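Local coordinates for ultraspiracle (Drosophila melanogaster, PDB 1HG4), which acts as a nuclear hormone receptor and transcription factor, probably as the partner of the ecdysone receptor, with a ligand-binding domain that holds a phospholipid here, at residues S50-V55 with F141-N146; Q133-N138 with R159-L164; A88-L93 with K242-L247. One frame throughout, in Å; residues are numbered along the deposited sequence.

Interaction 1. Residues S50-V55 with F141-N146; sequences SALCQV and FSYHRN
The phenol oxygen of Tyr-143 ends against the side chain of Leu-52, where it abuts carbons: Tyr-143 OH lies 3.5 Å from Leu-52 CB and 3.6 Å from Leu-52 CD1. These are van der Waals contacts, and no hydrogen bond joins the two segments. Leu-52 CD1 also meets the ring at its edge, near its plane, 4.0 Å from Tyr-143 CE2. With its CG anti to the carbonyl carbon (chi1 -66°), Tyr-143 sends the ring from the strand across to helix 46-68, where the two side chains cross obliquely.

Segment 50-55 belongs to that long helix, and Tyr-143 sits in strand 142-144, one half of the small antiparallel hairpin that the nuclear-receptor ligand-binding domain carries among its helices. The backbone of Tyr-143 is hydrogen-bonded to Leu-135 in the partner strand, which ties the strand that carries the ring to its neighbour. Tyr-143 is a pocket residue and its side chain also touches the bound phospholipid.

One turn further along the helix, Val-55 packs on Phe-141, just ahead of the strand. Val-55 CG2 stands 4.1 Å from the centroid of the Phe-141 ring and only 4° off its normal, a CH-pi contact almost squarely over the face. The same ring meets Leu-52 CD1 obliquely, 4.3 Å from Phe-141 CE2, so this one methyl touches both aromatic rings. Leu-52 also packs against Leu-137, in the turn between the two strands.

Interaction 2. Residues Q133-N138 with R159-L164; sequences QQLFLN and RILSEL. With LPP (2-(hexadecanoyloxy)-1-[(phosphonooxy)methyl]ethyl hexadecanoate), chain G.
Leu-135 points toward helix 154-171, where it meets Ile-160 and Leu-161, and splits its two methyls between protein and lipid. CD1 goes to the helix: it sits 3.5 Å from Leu-161 CD2 and 3.6 Å from Ile-160 CG2. Ile-160 meets Leu-135 at about a right angle, presenting the methyl branch that lies anti to its own backbone N, whereas Leu-161 comes in on a slant. Both methyls of Leu-161 also lie against the strand backbone, CD1 being 3.6 Å from Gln-134 O. The other branch of Leu-135, CD2, turns to the phospholipid, 3.7 Å from LPP C38. Leu-135 CG is anti to the backbone N (chi1 -172°), and from there CD1 faces the helix and CD2 the lipid.

Further on, Leu-137 adds a second lipid contact, its CG 3.9 Å from LPP C44, the end of that acyl chain. The axis of strand 134-136 and that of the short helical segment 159-164 lie at 85° to each other, 9.4 Å apart at their closest, and Ile-160 is backed by Val-97 and Ile-239 of two other helices. One strand of a short hairpin set crosswise to a helix, with buried leucines lining part of the lipid pocket, fits the ligand-binding domain of nuclear receptors.

Interaction 3. Residues A88-L93 with K242-L247; sequences AWIELL and KCQDHL. With LPP (2-(hexadecanoyloxy)-1-[(phosphonooxy)methyl]ethyl hexadecanoate), chain G.
Ile-90 reaches from helix 78-100 toward Cys-243 and Gln-244, and it can be followed outward from CB, where the chain forks. The short branch, CG2, lies 4.1 Å from Cys-243 CB and 4.2 Å from LPP C26, the last carbon of one acyl chain. The longer branch starts with CG1, which rests over a face of the neighbouring Trp-89 ring. It finishes at CD1, 3.5 Å from Gln-244 CB and 3.7 Å from Gln-244 NE2, so this methyl ends the longer branch against the flank of the extended Gln-244 chain, which the Ile-90 side chain crosses at about a right angle.

Trp-89 makes the second contact. The ring of Trp-89 comes at Leu-247 from the opposite direction, with CH2 3.7 Å from Leu-247 CD1. The lipid fills in beside both: LPP C26 is 3.7 Å from Trp-89 CZ3, and LPP C22 is 3.7 Å from Leu-247 CG.

The axes of segments 88-93 and 242-247 make 110° and approach to 10.6 Å. With no hydrogen bond between the segments, the contact rests on dispersion and shape, and the acyl chain end is received by hydrocarbon and an aromatic ring.

All three contacts lie in one ligand-binding domain, their centres 12 to 15 Å apart. In chain order the segments run 50-55, 88-93, 133-138, 141-146, 159-164 and 242-247, so interaction 1 crosses both others, while both segments of interaction 2 fall between those of interaction 3. Interactions 1 and 2 share the two-stranded sheet, 134-136 with 142-144, and touch both within it and beside it; interactions 2 and 3 meet where Arg-159 NH1 comes 3.3 Å from Lys-242 NZ, two like charges. Interactions 1 and 3 stay about 7 Å apart at their nearest atoms. Each holds residues of the phospholipid pocket, so helices and hairpin distant in sequence converge on one ligand.

Interaction 1. Residues S50-V55 with F141-N146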
loop_
_atom_site.group_PDB
_atom_site.type_symbol
_atom_site.label_atom_id
_atom_site.label_comp_id
_atom_site.label_asym_id
_atom_site.label_seq_id
_atom_site.Cartn_x
_atom_site.Cartn_y
_atom_site.Cartn_z
ATOM N N SER A 50 -3.692 0.598 43.852
ATOM C CA SER A 50 -4.057 1.907 43.318
ATOM C C SER A 50 -2.806 2.711 42.971
ATOM O O SER A 50 -2.839 3.579 42.099
ATOM C CB SER A 50 -4.922 2.679 44.319
ATOM O OG SER A 50 -4.168 3.022 45.464
ATOM N N ALA A 51 -1.707 2.415 43.656
ATOM C CA ALA A 51 -0.444 3.103 43.386
ATOM C C ALA A 51 0.026 2.639 42.001
ATOM O O ALA A 51 0.529 3.436 41.205
ATOM C CB ALA A 51 0.600 2.754 44.454
ATOM N N LEU A 52 -0.152 1.343 41.729
ATOM C CA LEU A 52 0.222 0.766 40.440
ATOM C C LEU A 52 -0.636 1.410 39.366
ATOM O O LEU A 52 -0.158 1.691 38.275
ATOM C CB LEU A 52 -0.001 -0.746 40.436
ATOM C CG LEU A 52 0.189 -1.436 39.078
ATOM C CD1 LEU A 52 1.605 -1.225 38.588
ATOM C CD2 LEU A 52 -0.097 -2.918 39.199
ATOM N N CYS A 53 -1.903 1.649 39.697
ATOM C CA CYS A 53 -2.846 2.267 38.771
ATOM C C CYS A 53 -2.400 3.680 38.404
ATOM O O CYS A 53 -2.410 4.057 37.237
ATOM C CB CYS A 53 -4.255 2.315 39.387
ATOM S SG CYS A 53 -5.173 0.738 39.488
ATOM N N GLN A 54 -1.998 4.462 39.395
ATOM C CA GLN A 54 -1.555 5.827 39.129
ATOM C C GLN A 54 -0.339 5.867 38.205
ATOM O O GLN A 54 -0.243 6.738 37.342
ATOM C CB GLN A 54 -1.234 6.551 40.441
ATOM C CG GLN A 54 -1.433 8.063 40.351
ATOM C CD GLN A 54 -1.184 8.783 41.671
ATOM O OE1 GLN A 54 -1.628 8.337 42.740
ATOM N NE2 GLN A 54 -0.481 9.916 41.600
ATOM N N VAL A 55 0.588 4.931 38.393
ATOM C CA VAL A 55 1.776 4.854 37.547
ATOM C C VAL A 55 1.377 4.606 36.087
ATOM O O VAL A 55 1.785 5.341 35.184
ATOM C CB VAL A 55 2.714 3.717 38.003
ATOM C CG1 VAL A 55 3.728 3.400 36.906
ATOM C CG2 VAL A 55 3.449 4.126 39.277
ATOM N N PHE A 141 10.387 2.584 40.733
ATOM C CA PHE A 141 9.174 1.886 41.151
ATOM C C PHE A 141 9.356 0.477 40.606
ATOM O O PHE A 141 9.483 0.297 39.399
ATOM C CB PHE A 141 7.926 2.533 40.538
ATOM C CG PHE A 141 6.637 1.992 41.097
ATOM C CD1 PHE A 141 6.103 2.507 42.277
ATOM C CD2 PHE A 141 5.975 0.940 40.468
ATOM C CE1 PHE A 141 4.934 1.989 42.821
ATOM C CE2 PHE A 141 4.800 0.409 41.005
ATOM C CZ PHE A 141 4.278 0.933 42.181
ATOM N N SER A 142 9.382 -0.523 41.482
ATOM C CA SER A 142 9.613 -1.883 41.021
ATOM C C SER A 142 9.063 -2.932 41.954
ATOM O O SER A 142 8.778 -2.653 43.113
ATOM C CB SER A 142 11.110 -2.110 40.857
ATOM O OG SER A 142 11.784 -1.727 42.045
ATOM N N TYR A 143 8.937 -4.153 41.443
ATOM C CA TYR A 143 8.421 -5.247 42.238
ATOM C C TYR A 143 9.387 -6.406 42.344
ATOM O O TYR A 143 10.082 -6.745 41.387
ATOM C CB TYR A 143 7.116 -5.779 41.642
ATOM C CG TYR A 143 5.981 -4.799 41.692
ATOM C CD1 TYR A 143 5.493 -4.326 42.911
ATOM C CD2 TYR A 143 5.410 -4.318 40.524
ATOM C CE1 TYR A 143 4.463 -3.389 42.960
ATOM C CE2 TYR A 143 4.381 -3.388 40.557
ATOM C CZ TYR A 143 3.915 -2.921 41.780
ATOM O OH TYR A 143 2.933 -1.954 41.803
ATOM N N HIS A 144 9.442 -7.007 43.524
ATOM C CA HIS A 144 10.267 -8.183 43.711
ATOM C C HIS A 144 9.344 -9.364 43.400
ATOM O O HIS A 144 8.115 -9.223 43.436
ATOM C CB HIS A 144 10.819 -8.202 45.130
ATOM C CG HIS A 144 11.885 -7.180 45.340
ATOM N ND1 HIS A 144 13.131 -7.282 44.757
ATOM C CD2 HIS A 144 11.864 -5.983 45.978
ATOM C CE1 HIS A 144 13.828 -6.194 45.023
ATOM N NE2 HIS A 144 13.081 -5.387 45.760
ATOM N N ARG A 145 9.919 -10.516 43.076
ATOM C CA ARG A 145 9.108 -11.661 42.690
ATOM C C ARG A 145 8.158 -12.175 43.753
ATOM O O ARG A 145 7.129 -12.766 43.424
ATOM C CB ARG A 145 9.996 -12.797 42.196
ATOM C CG ARG A 145 9.246 -13.837 41.384
ATOM C CD ARG A 145 10.202 -14.829 40.757
ATOM N NE ARG A 145 9.503 -15.868 40.012
ATOM C CZ ARG A 145 9.155 -17.047 40.513
ATOM N NH1 ARG A 145 9.440 -17.351 41.771
ATOM N NH2 ARG A 145 8.529 -17.932 39.749
ATOM N N ASN A 146 8.496 -11.942 45.021
ATOM C CA ASN A 146 7.653 -12.387 46.126
ATOM C C ASN A 146 6.307 -11.674 46.093
ATOM O O ASN A 146 5.281 -12.268 46.434
ATOM C CB ASN A 146 8.353 -12.156 47.479
ATOM C CG ASN A 146 9.083 -10.812 47.557
ATOM O OD1 ASN A 146 8.550 -9.777 47.172
ATOM N ND2 ASN A 146 10.303 -10.831 48.078
#

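Interaction 2. Residues Q133-N138 with R159-L164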
loop_
_atom_site.group_PDB
_atom_site.type_symbol
_atom_site.label_atom_id
_atom_site.label_comp_id
_atom_site.label_asym_id
_atom_site.label_seq_id
_atom_site.Cartn_x
_atom_site.Cartn_y
_atom_site.Cartn_z
ATOM N N GLN A 133 14.542 -11.497 39.579
ATOM C CA GLN A 133 13.723 -11.226 40.749
ATOM C C GLN A 133 13.086 -9.837 40.804
ATOM O O GLN A 133 12.269 -9.563 41.684
ATOM C CB GLN A 133 14.573 -11.440 42.008
ATOM N N GLN A 134 13.458 -8.964 39.875
ATOM C CA GLN A 134 12.923 -7.611 39.860
ATOM C C GLN A 134 12.365 -7.139 38.526
ATOM O O GLN A 134 12.989 -7.308 37.485
ATOM C CB GLN A 134 13.988 -6.614 40.295
ATOM C CG GLN A 134 14.166 -6.470 41.777
ATOM C CD GLN A 134 14.700 -5.095 42.129
ATOM O OE1 GLN A 134 13.950 -4.118 42.202
ATOM N NE2 GLN A 134 15.998 -5.007 42.325
ATOM N N LEU A 135 11.190 -6.518 38.577
ATOM C CA LEU A 135 10.533 -5.995 37.391
ATOM C C LEU A 135 10.324 -4.507 37.621
ATOM O O LEU A 135 9.635 -4.113 38.559
ATOM C CB LEU A 135 9.185 -6.695 37.188
ATOM C CG LEU A 135 8.391 -6.441 35.907
ATOM C CD1 LEU A 135 9.196 -6.883 34.709
ATOM C CD2 LEU A 135 7.102 -7.230 35.950
ATOM N N PHE A 136 10.931 -3.683 36.772
ATOM C CA PHE A 136 10.806 -2.233 36.889
ATOM C C PHE A 136 9.750 -1.635 35.965
ATOM O O PHE A 136 9.622 -2.038 34.811
ATOM C CB PHE A 136 12.138 -1.542 36.583
ATOM C CG PHE A 136 13.184 -1.719 37.644
ATOM C CD1 PHE A 136 13.824 -2.935 37.816
ATOM C CD2 PHE A 136 13.535 -0.655 38.466
ATOM C CE1 PHE A 136 14.799 -3.089 38.795
ATOM C CE2 PHE A 136 14.507 -0.798 39.450
ATOM C CZ PHE A 136 15.140 -2.015 39.614
ATOM N N LEU A 137 9.006 -0.663 36.481
ATOM C CA LEU A 137 7.989 0.029 35.704
ATOM C C LEU A 137 8.559 1.392 35.340
ATOM O O LEU A 137 8.178 1.998 34.337
ATOM C CB LEU A 137 6.704 0.210 36.520
ATOM C CG LEU A 137 5.677 -0.926 36.505
ATOM C CD1 LEU A 137 6.243 -2.167 37.154
ATOM C CD2 LEU A 137 4.428 -0.473 37.224
ATOM N N ASN A 138 9.483 1.851 36.181
ATOM C CA ASN A 138 10.166 3.140 36.049
ATOM C C ASN A 138 11.592 2.863 36.463
ATOM O O ASN A 138 12.035 1.718 36.465
ATOM C CB ASN A 138 9.634 4.143 37.072
ATOM C CG ASN A 138 8.301 4.721 36.697
ATOM O OD1 ASN A 138 7.600 5.273 37.544
ATOM N ND2 ASN A 138 7.946 4.625 35.420
ATOM N N ARG A 159 7.580 -14.472 32.439
ATOM C CA ARG A 159 7.817 -14.432 31.008
ATOM C C ARG A 159 8.193 -13.053 30.492
ATOM O O ARG A 159 8.851 -12.938 29.474
ATOM C CB ARG A 159 6.656 -15.059 30.217
ATOM C CG ARG A 159 5.263 -14.835 30.721
ATOM C CD ARG A 159 4.308 -15.831 30.026
ATOM N NE ARG A 159 4.606 -15.993 28.600
ATOM C CZ ARG A 159 3.754 -15.735 27.607
ATOM N NH1 ARG A 159 2.524 -15.297 27.865
ATOM N NH2 ARG A 159 4.135 -15.898 26.344
ATOM N N ILE A 160 7.818 -12.005 31.211
ATOM C CA ILE A 160 8.207 -10.670 30.779
ATOM C C ILE A 160 9.717 -10.558 30.892
ATOM O O ILE A 160 10.367 -10.005 30.016
ATOM C CB ILE A 160 7.592 -9.553 31.654
ATOM C CG1 ILE A 160 6.138 -9.309 31.249
ATOM C CG2 ILE A 160 8.395 -8.279 31.498
ATOM C CD1 ILE A 160 5.476 -8.175 31.993
ATOM N N LEU A 161 10.275 -11.092 31.971
ATOM C CA LEU A 161 11.713 -11.001 32.187
ATOM C C LEU A 161 12.523 -12.034 31.428
ATOM O O LEU A 161 13.638 -11.751 31.004
ATOM C CB LEU A 161 12.025 -11.088 33.684
ATOM C CG LEU A 161 11.433 -9.945 34.513
ATOM C CD1 LEU A 161 11.594 -10.215 35.991
ATOM C CD2 LEU A 161 12.119 -8.656 34.129
ATOM N N SER A 162 11.978 -13.232 31.252
ATOM C CA SER A 162 12.696 -14.277 30.529
ATOM C C SER A 162 12.589 -14.117 29.013
ATOM O O SER A 162 13.590 -14.194 28.297
ATOM C CB SER A 162 12.164 -15.645 30.927
ATOM O OG SER A 162 12.355 -15.860 32.314
ATOM N N GLU A 163 11.368 -13.884 28.536
ATOM C CA GLU A 163 11.102 -13.738 27.112
ATOM C C GLU A 163 11.433 -12.379 26.486
ATOM O O GLU A 163 11.623 -12.277 25.277
ATOM C CB GLU A 163 9.647 -14.105 26.842
ATOM C CG GLU A 163 9.354 -15.561 27.155
ATOM C CD GLU A 163 7.903 -15.941 26.923
ATOM O OE1 GLU A 163 7.374 -15.631 25.832
ATOM O OE2 GLU A 163 7.295 -16.565 27.828
ATOM N N LEU A 164 11.522 -11.337 27.298
ATOM C CA LEU A 164 11.836 -10.027 26.762
ATOM C C LEU A 164 13.142 -9.461 27.308
ATOM O O LEU A 164 14.131 -9.372 26.572
ATOM C CB LEU A 164 10.676 -9.069 27.034
ATOM C CG LEU A 164 9.341 -9.510 26.406
ATOM C CD1 LEU A 164 8.217 -8.607 26.881
ATOM C CD2 LEU A 164 9.442 -9.496 24.874
HETATM P P1 LPP G . -4.705 -13.038 49.019
HETATM O O2 LPP G . -3.294 -13.809 49.246
HETATM O O3 LPP G . -5.392 -12.990 50.488
HETATM O O4 LPP G . -5.690 -13.811 47.829
HETATM O O5 LPP G . -4.356 -11.482 48.645
HETATM C C6 LPP G . -3.119 -11.244 48.011
HETATM C C7 LPP G . -3.144 -9.896 47.298
HETATM C C8 LPP G . -1.718 -9.337 47.251
HETATM O O9 LPP G . -3.600 -10.100 45.971
HETATM O O27 LPP G . -1.658 -8.213 46.412
HETATM C C11 LPP G . -4.622 -9.256 45.602
HETATM O O10 LPP G . -5.390 -8.671 46.363
HETATM C C12 LPP G . -4.674 -9.156 44.084
HETATM C C13 LPP G . -3.896 -7.919 43.649
HETATM C C14 LPP G . -4.420 -7.408 42.320
HETATM C C15 LPP G . -3.361 -7.632 41.263
HETATM C C16 LPP G . -3.348 -6.462 40.299
HETATM C C17 LPP G . -2.078 -6.535 39.468
HETATM C C18 LPP G . -2.395 -6.152 38.035
HETATM C C19 LPP G . -2.164 -7.357 37.137
HETATM C C20 LPP G . -0.957 -7.091 36.246
HETATM C C21 LPP G . -1.354 -7.212 34.774
HETATM C C22 LPP G . -1.967 -5.902 34.284
HETATM C C23 LPP G . -0.922 -5.064 33.572
HETATM C C24 LPP G . -1.492 -3.666 33.370
HETATM C C25 LPP G . -0.500 -2.799 32.604
HETATM C C26 LPP G . -0.907 -2.707 31.138
HETATM C C29 LPP G . -0.442 -7.622 46.460
HETATM O O28 LPP G . 0.574 -8.099 46.948
HETATM C C30 LPP G . -0.555 -6.247 45.804
HETATM C C31 LPP G . 0.783 -5.842 45.179
HETATM C C32 LPP G . 0.668 -5.808 43.656
HETATM C C33 LPP G . 1.715 -6.740 43.042
HETATM C C34 LPP G . 1.641 -6.667 41.524
HETATM C C35 LPP G . 2.806 -7.437 40.911
HETATM C C36 LPP G . 3.168 -6.835 39.563
HETATM C C37 LPP G . 2.735 -7.777 38.444
HETATM C C38 LPP G . 3.724 -7.707 37.281
HETATM C C39 LPP G . 3.075 -7.019 36.086
HETATM C C40 LPP G . 3.570 -5.582 36.007
HETATM C C41 LPP G . 3.346 -5.028 34.616
HETATM C C42 LPP G . 3.019 -3.552 34.743
HETATM C C43 LPP G . 3.225 -2.862 33.402
HETATM C C44 LPP G . 3.107 -1.347 33.576
#

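Interaction 3. Residues A88-L93 with K242-L247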
loop_
_atom_site.group_PDB
_atom_site.type_symbol
_atom_site.label_atom_id
_atom_site.label_comp_id
_atom_site.label_asym_id
_atom_site.label_seq_id
_atom_site.Cartn_x
_atom_site.Cartn_y
_atom_site.Cartn_z
ATOM N N ALA A 88 -2.220 -0.757 20.501
ATOM C CA ALA A 88 -0.831 -0.869 20.941
ATOM C C ALA A 88 -0.465 -0.472 22.378
ATOM O O ALA A 88 0.633 -0.818 22.827
ATOM C CB ALA A 88 0.086 -0.099 19.950
ATOM N N TRP A 89 -1.347 0.215 23.109
ATOM C CA TRP A 89 -0.990 0.668 24.466
ATOM C C TRP A 89 -0.322 -0.334 25.413
ATOM O O TRP A 89 0.753 -0.039 25.951
ATOM C CB TRP A 89 -2.184 1.333 25.167
ATOM C CG TRP A 89 -3.220 0.445 25.795
ATOM C CD1 TRP A 89 -4.311 -0.113 25.184
ATOM C CD2 TRP A 89 -3.329 0.109 27.187
ATOM N NE1 TRP A 89 -5.099 -0.765 26.109
ATOM C CE2 TRP A 89 -4.520 -0.647 27.345
ATOM C CE3 TRP A 89 -2.540 0.376 28.314
ATOM C CZ2 TRP A 89 -4.938 -1.144 28.591
ATOM C CZ3 TRP A 89 -2.962 -0.122 29.557
ATOM C CH2 TRP A 89 -4.150 -0.871 29.679
ATOM N N ILE A 90 -0.927 -1.503 25.623
ATOM C CA ILE A 90 -0.327 -2.496 26.511
ATOM C C ILE A 90 1.062 -2.933 26.029
ATOM O O ILE A 90 1.986 -3.028 26.836
ATOM C CB ILE A 90 -1.229 -3.751 26.662
ATOM C CG1 ILE A 90 -2.562 -3.349 27.286
ATOM C CG2 ILE A 90 -0.555 -4.787 27.551
ATOM C CD1 ILE A 90 -3.545 -4.477 27.378
ATOM N N GLU A 91 1.218 -3.181 24.728
ATOM C CA GLU A 91 2.510 -3.600 24.204
ATOM C C GLU A 91 3.567 -2.518 24.363
ATOM O O GLU A 91 4.747 -2.811 24.568
ATOM C CB GLU A 91 2.400 -3.986 22.729
ATOM C CG GLU A 91 1.544 -5.212 22.473
ATOM C CD GLU A 91 1.484 -5.572 21.007
ATOM O OE1 GLU A 91 2.499 -6.044 20.451
ATOM O OE2 GLU A 91 0.419 -5.371 20.400
ATOM N N LEU A 92 3.156 -1.262 24.256
ATOM C CA LEU A 92 4.098 -0.157 24.399
ATOM C C LEU A 92 4.546 -0.061 25.845
ATOM O O LEU A 92 5.737 0.130 26.107
ATOM C CB LEU A 92 3.462 1.168 23.948
ATOM C CG LEU A 92 3.190 1.287 22.432
ATOM C CD1 LEU A 92 2.419 2.578 22.149
ATOM C CD2 LEU A 92 4.494 1.263 21.639
ATOM N N LEU A 93 3.608 -0.207 26.785
ATOM C CA LEU A 93 3.964 -0.144 28.208
ATOM C C LEU A 93 4.888 -1.293 28.598
ATOM O O LEU A 93 5.922 -1.071 29.225
ATOM C CB LEU A 93 2.722 -0.164 29.100
ATOM C CG LEU A 93 1.779 1.031 28.957
ATOM C CD1 LEU A 93 0.782 1.048 30.103
ATOM C CD2 LEU A 93 2.571 2.305 28.962
ATOM N N LYS A 242 -2.199 -11.502 27.616
ATOM C CA LYS A 242 -2.475 -12.082 28.931
ATOM C C LYS A 242 -2.653 -10.961 29.966
ATOM O O LYS A 242 -3.508 -11.067 30.853
ATOM C CB LYS A 242 -1.340 -13.008 29.372
ATOM C CG LYS A 242 -0.856 -13.951 28.287
ATOM C CD LYS A 242 -1.979 -14.830 27.711
ATOM C CE LYS A 242 -1.562 -15.447 26.372
ATOM N NZ LYS A 242 -0.326 -16.264 26.515
ATOM N N CYS A 243 -1.858 -9.891 29.852
ATOM C CA CYS A 243 -1.972 -8.762 30.776
ATOM C C CYS A 243 -3.376 -8.186 30.719
ATOM O O CYS A 243 -3.985 -7.886 31.748
ATOM C CB CYS A 243 -0.977 -7.651 30.428
ATOM S SG CYS A 243 0.675 -8.028 30.919
ATOM N N GLN A 244 -3.879 -8.017 29.506
ATOM C CA GLN A 244 -5.212 -7.487 29.345
ATOM C C GLN A 244 -6.229 -8.388 30.023
ATOM O O GLN A 244 -7.146 -7.894 30.675
ATOM C CB GLN A 244 -5.571 -7.346 27.870
ATOM C CG GLN A 244 -6.778 -6.479 27.677
ATOM C CD GLN A 244 -7.045 -6.233 26.243
ATOM O OE1 GLN A 244 -7.454 -7.137 25.521
ATOM N NE2 GLN A 244 -6.798 -5.003 25.794
ATOM N N ASP A 245 -6.073 -9.701 29.859
ATOM C CA ASP A 245 -6.990 -10.655 30.488
ATOM C C ASP A 245 -7.002 -10.453 31.997
ATOM O O ASP A 245 -8.060 -10.432 32.619
ATOM C CB ASP A 245 -6.595 -12.098 30.172
ATOM C CG ASP A 245 -7.051 -12.547 28.794
ATOM O OD1 ASP A 245 -8.042 -11.997 28.278
ATOM O OD2 ASP A 245 -6.427 -13.477 28.233
ATOM N N HIS A 246 -5.824 -10.304 32.583
ATOM C CA HIS A 246 -5.721 -10.062 34.017
ATOM C C HIS A 246 -6.451 -8.787 34.419
ATOM O O HIS A 246 -7.145 -8.760 35.428
ATOM C CB HIS A 246 -4.261 -9.957 34.430
ATOM C CG HIS A 246 -3.605 -11.280 34.639
ATOM N ND1 HIS A 246 -3.941 -12.114 35.684
ATOM C CD2 HIS A 246 -2.657 -11.930 33.928
ATOM C CE1 HIS A 246 -3.227 -13.223 35.606
ATOM N NE2 HIS A 246 -2.441 -13.137 34.549
ATOM N N LEU A 247 -6.299 -7.732 33.629
ATOM C CA LEU A 247 -6.956 -6.475 33.938
ATOM C C LEU A 247 -8.472 -6.627 34.024
ATOM O O LEU A 247 -9.121 -6.042 34.906
ATOM C CB LEU A 247 -6.584 -5.399 32.896
ATOM C CG LEU A 247 -5.236 -4.700 33.138
ATOM C CD1 LEU A 247 -5.008 -3.570 32.121
ATOM C CD2 LEU A 247 -5.227 -4.131 34.547
HETATM P P1 LPP G . -4.705 -13.038 49.019
HETATM O O2 LPP G . -3.294 -13.809 49.246
HETATM O O3 LPP G . -5.392 -12.990 50.488
HETATM O O4 LPP G . -5.690 -13.811 47.829
HETATM O O5 LPP G . -4.356 -11.482 48.645
HETATM C C6 LPP G . -3.119 -11.244 48.011
HETATM C C7 LPP G . -3.144 -9.896 47.298
HETATM C C8 LPP G . -1.718 -9.337 47.251
HETATM O O9 LPP G . -3.600 -10.100 45.971
HETATM O O27 LPP G . -1.658 -8.213 46.412
HETATM C C11 LPP G . -4.622 -9.256 45.602
HETATM O O10 LPP G . -5.390 -8.671 46.363
HETATM C C12 LPP G . -4.674 -9.156 44.084
HETATM C C13 LPP G . -3.896 -7.919 43.649
HETATM C C14 LPP G . -4.420 -7.408 42.320
HETATM C C15 LPP G . -3.361 -7.632 41.263
HETATM C C16 LPP G . -3.348 -6.462 40.299
HETATM C C17 LPP G . -2.078 -6.535 39.468
HETATM C C18 LPP G . -2.395 -6.152 38.035
HETATM C C19 LPP G . -2.164 -7.357 37.137
HETATM C C20 LPP G . -0.957 -7.091 36.246
HETATM C C21 LPP G . -1.354 -7.212 34.774
HETATM C C22 LPP G . -1.967 -5.902 34.284
HETATM C C23 LPP G . -0.922 -5.064 33.572
HETATM C C24 LPP G . -1.492 -3.666 33.370
HETATM C C25 LPP G . -0.500 -2.799 32.604
HETATM C C26 LPP G . -0.907 -2.707 31.138
HETATM C C29 LPP G . -0.442 -7.622 46.460
HETATM O O28 LPP G . 0.574 -8.099 46.948
HETATM C C30 LPP G . -0.555 -6.247 45.804
HETATM C C31 LPP G . 0.783 -5.842 45.179
HETATM C C32 LPP G . 0.668 -5.808 43.656
HETATM C C33 LPP G . 1.715 -6.740 43.042
HETATM C C34 LPP G . 1.641 -6.667 41.524
HETATM C C35 LPP G . 2.806 -7.437 40.911
HETATM C C36 LPP G . 3.168 -6.835 39.563
HETATM C C37 LPP G . 2.735 -7.777 38.444
HETATM C C38 LPP G . 3.724 -7.707 37.281
HETATM C C39 LPP G . 3.075 -7.019 36.086
HETATM C C40 LPP G . 3.570 -5.582 36.007
HETATM C C41 LPP G . 3.346 -5.028 34.616
HETATM C C42 LPP G . 3.019 -3.552 34.743
HETATM C C43 LPP G . 3.225 -2.862 33.402
HETATM C C44 LPP G . 3.107 -1.347 33.576
#